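Local atomic coordinates of SH2 domain-containing protein 3C (Homo sapiens, PDB entry 3T6G), a protein that acts as an adapter in integrin-mediated cell adhesion and migration, its C-terminal Cdc25-homology domain binding BCAR1 in a closed conformation unable to perform canonical nucleotide exchange. Residues Phe16-Phe21 with Phe281-Leu286; Leu100-Thr105 with Phe277-Gln282; Leu110-Leu115 with Lys305-Leu310. The protein carries 2 engineered substitutions. All blocks are in the same frame, centred on the assembly; numbering follows the deposited sequence.

Interaction 1: Phe16-Phe21 with Phe281-Leu286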
loop_
_atom_site.group_PDB
_atom_site.type_symbol
_atom_site.label_atom_id
_atom_site.label_comp_id
_atom_site.label_asym_id
_atom_site.label_seq_id
_atom_site.Cartn_x
_atom_site.Cartn_y
_atom_site.Cartn_z
ATOM N N PHE A 16 -5.929 -5.759 -13.521
ATOM C CA PHE A 16 -4.854 -6.327 -14.334
ATOM C C PHE A 16 -5.370 -7.581 -15.013
ATOM O O PHE A 16 -5.950 -8.434 -14.352
ATOM C CB PHE A 16 -3.650 -6.726 -13.466
ATOM C CG PHE A 16 -3.018 -5.585 -12.723
ATOM C CD1 PHE A 16 -2.805 -4.362 -13.342
ATOM C CD2 PHE A 16 -2.637 -5.737 -11.394
ATOM C CE1 PHE A 16 -2.213 -3.304 -12.647
ATOM C CE2 PHE A 16 -2.044 -4.679 -10.687
ATOM C CZ PHE A 16 -1.841 -3.460 -11.312
ATOM N N ASN A 17 -5.154 -7.720 -16.318
ATOM C CA ASN A 17 -5.523 -8.966 -16.982
ATOM C C ASN A 17 -4.439 -9.488 -17.903
ATOM O O ASN A 17 -4.533 -9.363 -19.132
ATOM C CB ASN A 17 -6.849 -8.842 -17.735
ATOM C CG ASN A 17 -7.408 -10.198 -18.133
ATOM O OD1 ASN A 17 -6.749 -11.226 -17.947
ATOM N ND2 ASN A 17 -8.617 -10.209 -18.691
ATOM N N PRO A 18 -3.398 -10.076 -17.300
ATOM C CA PRO A 18 -2.228 -10.636 -17.977
ATOM C C PRO A 18 -2.617 -11.442 -19.196
ATOM O O PRO A 18 -2.074 -11.232 -20.275
ATOM C CB PRO A 18 -1.621 -11.562 -16.912
ATOM C CG PRO A 18 -2.589 -11.553 -15.735
ATOM C CD PRO A 18 -3.311 -10.255 -15.844
ATOM N N ALA A 19 -3.559 -12.356 -19.018
ATOM C CA ALA A 19 -3.980 -13.254 -20.089
ATOM C C ALA A 19 -4.413 -12.567 -21.398
ATOM O O ALA A 19 -4.440 -13.212 -22.446
ATOM C CB ALA A 19 -5.083 -14.186 -19.586
ATOM N N THR A 20 -4.748 -11.275 -21.344
ATOM C CA THR A 20 -5.184 -10.554 -22.550
ATOM C C THR A 20 -4.181 -9.510 -23.053
ATOM O O THR A 20 -4.389 -8.883 -24.100
ATOM C CB THR A 20 -6.578 -9.895 -22.370
ATOM O OG1 THR A 20 -6.538 -8.921 -21.312
ATOM C CG2 THR A 20 -7.616 -10.951 -22.061
ATOM N N PHE A 21 -3.094 -9.342 -22.302
ATOM C CA PHE A 21 -2.025 -8.421 -22.664
ATOM C C PHE A 21 -1.337 -8.880 -23.953
ATOM O O PHE A 21 -1.026 -10.062 -24.118
ATOM C CB PHE A 21 -1.030 -8.303 -21.502
ATOM C CG PHE A 21 0.173 -7.440 -21.804
ATOM C CD1 PHE A 21 0.162 -6.088 -21.521
ATOM C CD2 PHE A 21 1.316 -7.987 -22.361
ATOM C CE1 PHE A 21 1.260 -5.292 -21.798
ATOM C CE2 PHE A 21 2.423 -7.196 -22.638
ATOM C CZ PHE A 21 2.392 -5.845 -22.352
ATOM N N PHE A 281 2.713 -6.736 -17.967
ATOM C CA PHE A 281 3.909 -7.178 -18.679
ATOM C C PHE A 281 4.736 -8.086 -17.753
ATOM O O PHE A 281 5.178 -9.179 -18.146
ATOM C CB PHE A 281 4.746 -5.986 -19.167
ATOM C CG PHE A 281 6.154 -6.360 -19.561
ATOM C CD1 PHE A 281 6.424 -6.884 -20.821
ATOM C CD2 PHE A 281 7.208 -6.192 -18.670
ATOM C CE1 PHE A 281 7.732 -7.235 -21.191
ATOM C CE2 PHE A 281 8.522 -6.538 -19.028
ATOM C CZ PHE A 281 8.787 -7.066 -20.284
ATOM N N GLN A 282 4.918 -7.644 -16.514
ATOM C CA GLN A 282 5.688 -8.434 -15.560
ATOM C C GLN A 282 5.085 -9.801 -15.267
ATOM O O GLN A 282 5.774 -10.814 -15.355
ATOM C CB GLN A 282 5.953 -7.629 -14.303
ATOM C CG GLN A 282 6.773 -6.388 -14.647
ATOM C CD GLN A 282 6.999 -5.477 -13.480
ATOM O OE1 GLN A 282 6.504 -5.726 -12.392
ATOM N NE2 GLN A 282 7.734 -4.393 -13.702
ATOM N N MET A 283 3.796 -9.844 -14.957
ATOM C CA MET A 283 3.164 -11.122 -14.684
ATOM C C MET A 283 3.413 -12.110 -15.819
ATOM O O MET A 283 3.831 -13.235 -15.585
ATOM C CB MET A 283 1.671 -10.941 -14.394
ATOM C CG MET A 283 1.434 -10.087 -13.163
ATOM S SD MET A 283 -0.287 -9.670 -12.905
ATOM C CE MET A 283 -0.927 -11.279 -12.371
ATOM N N ARG A 284 3.181 -11.677 -17.051
ATOM C CA ARG A 284 3.414 -12.515 -18.229
ATOM C C ARG A 284 4.878 -12.908 -18.409
ATOM O O ARG A 284 5.200 -14.068 -18.699
ATOM C CB ARG A 284 2.923 -11.789 -19.477
ATOM C CG ARG A 284 1.424 -11.902 -19.690
ATOM C CD ARG A 284 1.125 -13.263 -20.257
ATOM N NE ARG A 284 -0.068 -13.209 -21.084
ATOM C CZ ARG A 284 -0.076 -13.279 -22.408
ATOM N NH1 ARG A 284 1.057 -13.429 -23.076
ATOM N NH2 ARG A 284 -1.232 -13.217 -23.058
ATOM N N LEU A 285 5.766 -11.934 -18.247
ATOM C CA LEU A 285 7.201 -12.203 -18.285
ATOM C C LEU A 285 7.569 -13.274 -17.280
ATOM O O LEU A 285 8.147 -14.289 -17.619
ATOM C CB LEU A 285 7.980 -10.938 -17.942
ATOM C CG LEU A 285 9.471 -11.118 -17.698
ATOM C CD1 LEU A 285 10.133 -11.586 -18.967
ATOM C CD2 LEU A 285 10.065 -9.800 -17.232
ATOM N N LEU A 286 7.228 -13.028 -16.027
ATOM C CA LEU A 286 7.633 -13.892 -14.931
ATOM C C LEU A 286 6.961 -15.264 -14.981
ATOM O O LEU A 286 7.609 -16.302 -14.877
ATOM C CB LEU A 286 7.340 -13.176 -13.614
ATOM C CG LEU A 286 8.225 -11.930 -13.466
ATOM C CD1 LEU A 286 7.790 -11.043 -12.324
ATOM C CD2 LEU A 286 9.683 -12.337 -13.300
#
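Arg284 reaches from segment 281-286 of helix 279-287 to the backbone of the loop at 16-21 through two weak hydrogen bonds. NE donates to the carbonyl of Pro18 (NE to O 2.9 Å) at a strongly bent 127°, while NH2 donates to Ala19 O (3.3 Å), which lies at the guanidinium edge. Phe21 O lies over one face of the same guanidinium, too poorly angled for a bond. A firmer partner sits beyond the two segments, since NH1 is hydrogen-bonded to Asn30 OD1. Arg284 CG lies 4.1 Å from Pro18 CB, and the bend at chi2 (-78°) turns the rest of the chain toward the loop carbonyls. The loop tightens into a 3-10 turn at 18-20, where Asn17 O accepts from both the backbone N and OG1 of Thr20. The contact lays this N-terminal loop on a helix of the Cdc25-homology (Ras-GEF) domain. Among the apolar groups, Met283, bent at chi3, crosses the proline ring and sets CE 3.8 Å from Pro18 CG. Phe21 extends its ring, CG anti to the backbone N (chi1 176°), until CZ lies 4.0 Å from Phe281 CB; Phe281 CA stands over one ring face. Ile26 touches both phenylalanines and Arg284.

Interaction 2: Leu100-Thr105 with Phe277-Gln282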
loop_
_atom_site.group_PDB
_atom_site.type_symbol
_atom_site.label_atom_id
_atom_site.label_comp_id
_atom_site.label_asym_id
_atom_site.label_seq_id
_atom_site.Cartn_x
_atom_site.Cartn_y
_atom_site.Cartn_z
ATOM N N LEU A 100 -0.970 -4.197 -4.371
ATOM C CA LEU A 100 -0.130 -5.175 -3.682
ATOM C C LEU A 100 0.528 -6.127 -4.693
ATOM O O LEU A 100 1.696 -6.508 -4.524
ATOM C CB LEU A 100 -0.898 -5.953 -2.597
ATOM C CG LEU A 100 -1.209 -5.252 -1.260
ATOM C CD1 LEU A 100 -2.268 -6.019 -0.461
ATOM C CD2 LEU A 100 0.016 -5.038 -0.404
ATOM N N GLU A 101 -0.204 -6.515 -5.739
ATOM C CA GLU A 101 0.395 -7.335 -6.789
ATOM C C GLU A 101 1.510 -6.542 -7.441
ATOM O O GLU A 101 2.589 -7.070 -7.708
ATOM C CB GLU A 101 -0.613 -7.741 -7.861
ATOM C CG GLU A 101 0.008 -8.568 -8.998
ATOM C CD GLU A 101 0.223 -10.034 -8.628
ATOM O OE1 GLU A 101 -0.617 -10.578 -7.884
ATOM O OE2 GLU A 101 1.217 -10.650 -9.077
ATOM N N ARG A 102 1.246 -5.262 -7.668
ATOM C CA ARG A 102 2.203 -4.434 -8.375
ATOM C C ARG A 102 3.501 -4.389 -7.593
ATOM O O ARG A 102 4.572 -4.696 -8.125
ATOM C CB ARG A 102 1.680 -3.010 -8.607
ATOM C CG ARG A 102 2.519 -2.238 -9.645
ATOM C CD ARG A 102 2.005 -0.828 -9.933
ATOM N NE ARG A 102 3.048 0.013 -10.509
ATOM C CZ ARG A 102 3.597 -0.190 -11.710
ATOM N NH1 ARG A 102 3.209 -1.204 -12.485
ATOM N NH2 ARG A 102 4.536 0.627 -12.148
ATOM N N PHE A 103 3.379 -3.984 -6.334
ATOM C CA PHE A 103 4.489 -3.889 -5.397
ATOM C C PHE A 103 5.358 -5.163 -5.359
ATOM O O PHE A 103 6.543 -5.130 -5.740
ATOM C CB PHE A 103 3.937 -3.581 -4.011
ATOM C CG PHE A 103 4.983 -3.215 -2.995
ATOM C CD1 PHE A 103 5.387 -1.895 -2.837
ATOM C CD2 PHE A 103 5.533 -4.181 -2.168
ATOM C CE1 PHE A 103 6.328 -1.549 -1.887
ATOM C CE2 PHE A 103 6.478 -3.835 -1.206
ATOM C CZ PHE A 103 6.872 -2.519 -1.065
ATOM N N HIS A 104 4.798 -6.286 -4.922
ATOM C CA HIS A 104 5.660 -7.446 -4.823
ATOM C C HIS A 104 6.183 -7.938 -6.166
ATOM O O HIS A 104 7.320 -8.393 -6.267
ATOM C CB HIS A 104 5.070 -8.605 -4.016
ATOM C CG HIS A 104 6.112 -9.607 -3.602
ATOM N ND1 HIS A 104 7.292 -9.237 -2.983
ATOM C CD2 HIS A 104 6.183 -10.951 -3.768
ATOM C CE1 HIS A 104 8.028 -10.312 -2.762
ATOM N NE2 HIS A 104 7.378 -11.365 -3.224
ATOM N N THR A 105 5.350 -7.862 -7.193
ATOM C CA THR A 105 5.750 -8.337 -8.505
ATOM C C THR A 105 6.898 -7.507 -9.117
ATOM O O THR A 105 7.795 -8.044 -9.760
ATOM C CB THR A 105 4.553 -8.439 -9.407
ATOM O OG1 THR A 105 3.796 -9.562 -8.974
ATOM C CG2 THR A 105 4.961 -8.658 -10.873
ATOM N N PHE A 277 7.791 -1.655 -17.038
ATOM C CA PHE A 277 7.334 -1.274 -15.715
ATOM C C PHE A 277 5.822 -1.440 -15.557
ATOM O O PHE A 277 5.206 -0.843 -14.658
ATOM C CB PHE A 277 7.728 0.174 -15.447
ATOM C CG PHE A 277 9.168 0.339 -15.117
ATOM C CD1 PHE A 277 9.747 -0.424 -14.100
ATOM C CD2 PHE A 277 9.963 1.224 -15.833
ATOM C CE1 PHE A 277 11.096 -0.289 -13.795
ATOM C CE2 PHE A 277 11.314 1.365 -15.532
ATOM C CZ PHE A 277 11.879 0.607 -14.520
ATOM N N SER A 278 5.230 -2.237 -16.438
ATOM C CA SER A 278 3.814 -2.519 -16.344
ATOM C C SER A 278 3.622 -3.909 -15.725
ATOM O O SER A 278 4.312 -4.871 -16.125
ATOM C CB SER A 278 3.142 -2.418 -17.720
ATOM O OG SER A 278 2.706 -3.689 -18.172
ATOM N N THR A 279 2.693 -3.999 -14.756
ATOM C CA THR A 279 2.471 -5.222 -13.962
ATOM C C THR A 279 1.986 -6.398 -14.811
ATOM O O THR A 279 2.439 -7.539 -14.633
ATOM C CB THR A 279 1.458 -5.005 -12.831
ATOM O OG1 THR A 279 1.933 -3.985 -11.947
ATOM C CG2 THR A 279 1.266 -6.300 -12.058
ATOM N N GLU A 280 1.062 -6.118 -15.723
ATOM C CA GLU A 280 0.653 -7.102 -16.715
ATOM C C GLU A 280 1.845 -7.632 -17.509
ATOM O O GLU A 280 1.980 -8.839 -17.716
ATOM C CB GLU A 280 -0.379 -6.499 -17.673
ATOM C CG GLU A 280 -1.487 -5.704 -16.981
ATOM C CD GLU A 280 -2.814 -5.748 -17.743
ATOM O OE1 GLU A 280 -3.650 -4.832 -17.574
ATOM O OE2 GLU A 280 -3.037 -6.710 -18.502
ATOM N N PHE A 281 2.713 -6.736 -17.967
ATOM C CA PHE A 281 3.909 -7.178 -18.679
ATOM C C PHE A 281 4.736 -8.086 -17.753
ATOM O O PHE A 281 5.178 -9.179 -18.146
ATOM C CB PHE A 281 4.746 -5.986 -19.167
ATOM C CG PHE A 281 6.154 -6.360 -19.561
ATOM C CD1 PHE A 281 6.424 -6.884 -20.821
ATOM C CD2 PHE A 281 7.208 -6.192 -18.670
ATOM C CE1 PHE A 281 7.732 -7.235 -21.191
ATOM C CE2 PHE A 281 8.522 -6.538 -19.028
ATOM C CZ PHE A 281 8.787 -7.066 -20.284
ATOM N N GLN A 282 4.918 -7.644 -16.514
ATOM C CA GLN A 282 5.688 -8.434 -15.560
ATOM C C GLN A 282 5.085 -9.801 -15.267
ATOM O O GLN A 282 5.774 -10.814 -15.355
ATOM C CB GLN A 282 5.953 -7.629 -14.303
ATOM C CG GLN A 282 6.773 -6.388 -14.647
ATOM C CD GLN A 282 6.999 -5.477 -13.480
ATOM O OE1 GLN A 282 6.504 -5.726 -12.392
ATOM N NE2 GLN A 282 7.734 -4.393 -13.702
HETATM O O HOH W 1 4.509 -4.831 -10.944
#
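Arg102 closes on Phe277 and Thr279 through its guanidinium, the tightly held part of this contact. NH1 and NH2 both donate to the carbonyl of Phe277 (each 3.0 Å from O), an end-on grip on one atom that lies in the guanidinium plane. NH1 also reaches Thr279 OG1 at 3.1 Å, 18° out of that plane. An extended chain, with CG anti to the backbone N (chi1 -166°), carries the group to the helix start, where the N-cap Ser278 accepts through OG from Phe281 N. NE is salt-bridged to Asp61, which, with the bonds to Phe277 O, helps to fix the guanidinium's rotation. A methionine in place of Arg102 would probably leave Phe277 O without its two donors and Asp61 without its charged mate. Toward Thr105 and Gln282 the fit is looser: their side chains pass in opposite directions, Thr105 CG2 lying 3.7 Å from Gln282 CB, and a water bridges the helices, donating to Arg102 O and Gln282 OE1 and accepting from Thr279 OG1. Gln282 NE2 is hydrogen-bonded to Val276 O. Buried within the Ras-GEF fold, this junction of helices 93-115 and 279-287 thus depends largely on polar pairing, a charged group satisfying an interhelical carbonyl.

Interaction 3: Leu110-Leu115 with Lys305-Leu310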
loop_
_atom_site.group_PDB
_atom_site.type_symbol
_atom_site.label_atom_id
_atom_site.label_comp_id
_atom_site.label_asym_id
_atom_site.label_seq_id
_atom_site.Cartn_x
_atom_site.Cartn_y
_atom_site.Cartn_z
ATOM N N LEU A 110 12.849 -6.605 -10.465
ATOM C CA LEU A 110 14.148 -6.055 -10.128
ATOM C C LEU A 110 15.125 -7.133 -9.598
ATOM O O LEU A 110 16.291 -7.146 -9.974
ATOM C CB LEU A 110 13.998 -4.878 -9.145
ATOM C CG LEU A 110 13.174 -3.770 -9.809
ATOM C CD1 LEU A 110 13.007 -2.525 -8.953
ATOM C CD2 LEU A 110 13.839 -3.414 -11.120
ATOM N N ALA A 111 14.652 -8.038 -8.744
ATOM C CA ALA A 111 15.536 -9.066 -8.196
ATOM C C ALA A 111 16.030 -10.018 -9.284
ATOM O O ALA A 111 17.181 -10.454 -9.262
ATOM C CB ALA A 111 14.847 -9.837 -7.087
ATOM N N VAL A 112 15.154 -10.334 -10.231
ATOM C CA VAL A 112 15.482 -11.257 -11.307
ATOM C C VAL A 112 16.522 -10.666 -12.287
ATOM O O VAL A 112 17.319 -11.389 -12.907
ATOM C CB VAL A 112 14.209 -11.644 -12.079
ATOM C CG1 VAL A 112 14.548 -12.432 -13.346
ATOM C CG2 VAL A 112 13.262 -12.430 -11.171
ATOM N N ASP A 113 16.503 -9.350 -12.435
ATOM C CA ASP A 113 17.399 -8.703 -13.370
ATOM C C ASP A 113 18.764 -8.841 -12.745
ATOM O O ASP A 113 19.738 -9.201 -13.406
ATOM C CB ASP A 113 17.028 -7.229 -13.514
ATOM C CG ASP A 113 17.858 -6.521 -14.560
ATOM O OD1 ASP A 113 18.154 -7.157 -15.591
ATOM O OD2 ASP A 113 18.198 -5.329 -14.354
ATOM N N ILE A 114 18.809 -8.588 -11.441
ATOM C CA ILE A 114 20.037 -8.702 -10.676
ATOM C C ILE A 114 20.629 -10.112 -10.702
ATOM O O ILE A 114 21.809 -10.287 -11.002
ATOM C CB ILE A 114 19.848 -8.218 -9.246
ATOM C CG1 ILE A 114 19.518 -6.728 -9.274
ATOM C CG2 ILE A 114 21.115 -8.490 -8.441
ATOM C CD1 ILE A 114 19.447 -6.045 -7.946
ATOM N N LEU A 115 19.816 -11.122 -10.416
ATOM C CA LEU A 115 20.323 -12.487 -10.430
ATOM C C LEU A 115 20.534 -12.963 -11.857
ATOM O O LEU A 115 21.098 -14.032 -12.082
ATOM C CB LEU A 115 19.379 -13.412 -9.689
ATOM C CG LEU A 115 19.119 -12.941 -8.253
ATOM C CD1 LEU A 115 17.778 -13.479 -7.679
ATOM C CD2 LEU A 115 20.296 -13.318 -7.368
ATOM N N LYS A 305 11.217 -19.818 -4.583
ATOM C CA LYS A 305 12.148 -20.919 -4.768
ATOM C C LYS A 305 13.067 -20.669 -5.983
ATOM O O LYS A 305 14.264 -21.007 -5.955
ATOM C CB LYS A 305 11.390 -22.254 -4.881
ATOM C CG LYS A 305 11.308 -22.835 -6.295
ATOM C CD LYS A 305 12.664 -23.398 -6.760
ATOM C CE LYS A 305 12.600 -24.001 -8.164
ATOM N NZ LYS A 305 13.909 -24.584 -8.568
ATOM N N VAL A 306 12.512 -20.068 -7.037
ATOM C CA VAL A 306 13.269 -19.844 -8.264
ATOM C C VAL A 306 14.406 -18.878 -8.024
ATOM O O VAL A 306 15.513 -19.073 -8.514
ATOM C CB VAL A 306 12.399 -19.295 -9.374
ATOM C CG1 VAL A 306 13.263 -18.738 -10.485
ATOM C CG2 VAL A 306 11.512 -20.397 -9.901
ATOM N N LEU A 307 14.111 -17.831 -7.268
ATOM C CA LEU A 307 15.119 -16.897 -6.811
ATOM C C LEU A 307 16.236 -17.603 -6.045
ATOM O O LEU A 307 17.380 -17.613 -6.491
ATOM C CB LEU A 307 14.475 -15.816 -5.942
ATOM C CG LEU A 307 13.550 -14.868 -6.703
ATOM C CD1 LEU A 307 12.975 -13.816 -5.772
ATOM C CD2 LEU A 307 14.316 -14.209 -7.836
ATOM N N THR A 308 15.909 -18.201 -4.901
ATOM C CA THR A 308 16.943 -18.770 -4.042
ATOM C C THR A 308 17.845 -19.727 -4.798
ATOM O O THR A 308 19.015 -19.853 -4.460
ATOM C CB THR A 308 16.368 -19.501 -2.830
ATOM O OG1 THR A 308 15.457 -20.501 -3.280
ATOM C CG2 THR A 308 15.644 -18.536 -1.917
ATOM N N ALA A 309 17.311 -20.388 -5.828
ATOM C CA ALA A 309 18.132 -21.283 -6.660
ATOM C C ALA A 309 19.121 -20.517 -7.535
ATOM O O ALA A 309 20.304 -20.857 -7.600
ATOM C CB ALA A 309 17.262 -22.181 -7.529
ATOM N N LEU A 310 18.633 -19.503 -8.231
ATOM C CA LEU A 310 19.516 -18.651 -9.003
ATOM C C LEU A 310 20.605 -18.124 -8.087
ATOM O O LEU A 310 21.788 -18.166 -8.415
ATOM C CB LEU A 310 18.740 -17.484 -9.605
ATOM C CG LEU A 310 17.629 -17.944 -10.540
ATOM C CD1 LEU A 310 16.997 -16.767 -11.307
ATOM C CD2 LEU A 310 18.208 -18.987 -11.481
#
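Leu307 pushes its CD2 methyl into a shallow hollow on segment 110-115 of helix 93-115, bordered by Ala111, Val112 and Leu115. The nearest wall is Leu115, whose CD1 lies 3.5 Å from that methyl; Val112 CG2 follows at 3.9 Å, and Ala111 CB forms a more distant floor at 4.5 Å. Both Val112 and Leu115 meet the Leu307 side chain at about a right angle, so branches fit across one another. In Leu307, CG stands anti to the carbonyl carbon (chi1 -68°), and chi2 near 180° sends CD1 on in the extended direction and turns CD2 to the side, where it meets helix 93-115. One turn on, the surfaces meet closer to the backbone: Leu115 and Leu310 face each other through their CB atoms, 4.1 Å apart. Leucines therefore do most of the filling, and no hydrogen bond crosses between the segments. The two helical segments run nearly parallel, inclined by 24°, with axes 10.4 Å apart at closest approach. In this all-helical Cdc25-homology domain, Ile160 of helix 158-161 lies against Ala111 and Leu115, Met157 touches Ala111 and Leu307, and Phe303 and Leu314 of helix 296-314 extend the apolar seam to Val112 and Leu115.

In the fold
From the N terminus, the loop at 16-21 is the first partner, and interaction 1 closes a span of some 260 residues by laying it on helix 279-287. Interaction 2 nests inside that span: helix 93-115 meets the start of the same helix, and the two contacts share Phe281 and Gln282. They also touch directly, Phe16 packing on Thr279 and Asn17 N probably hydrogen-bonding to Glu280. Interaction 3 begins further along helix 93-115 but runs on to helix 296-314, so it crosses both others; Leu286 against Val112 links it to interaction 1. Helix 93-115 is thereby tied to two consecutive C-terminal helices, and the N-terminal loop to the first.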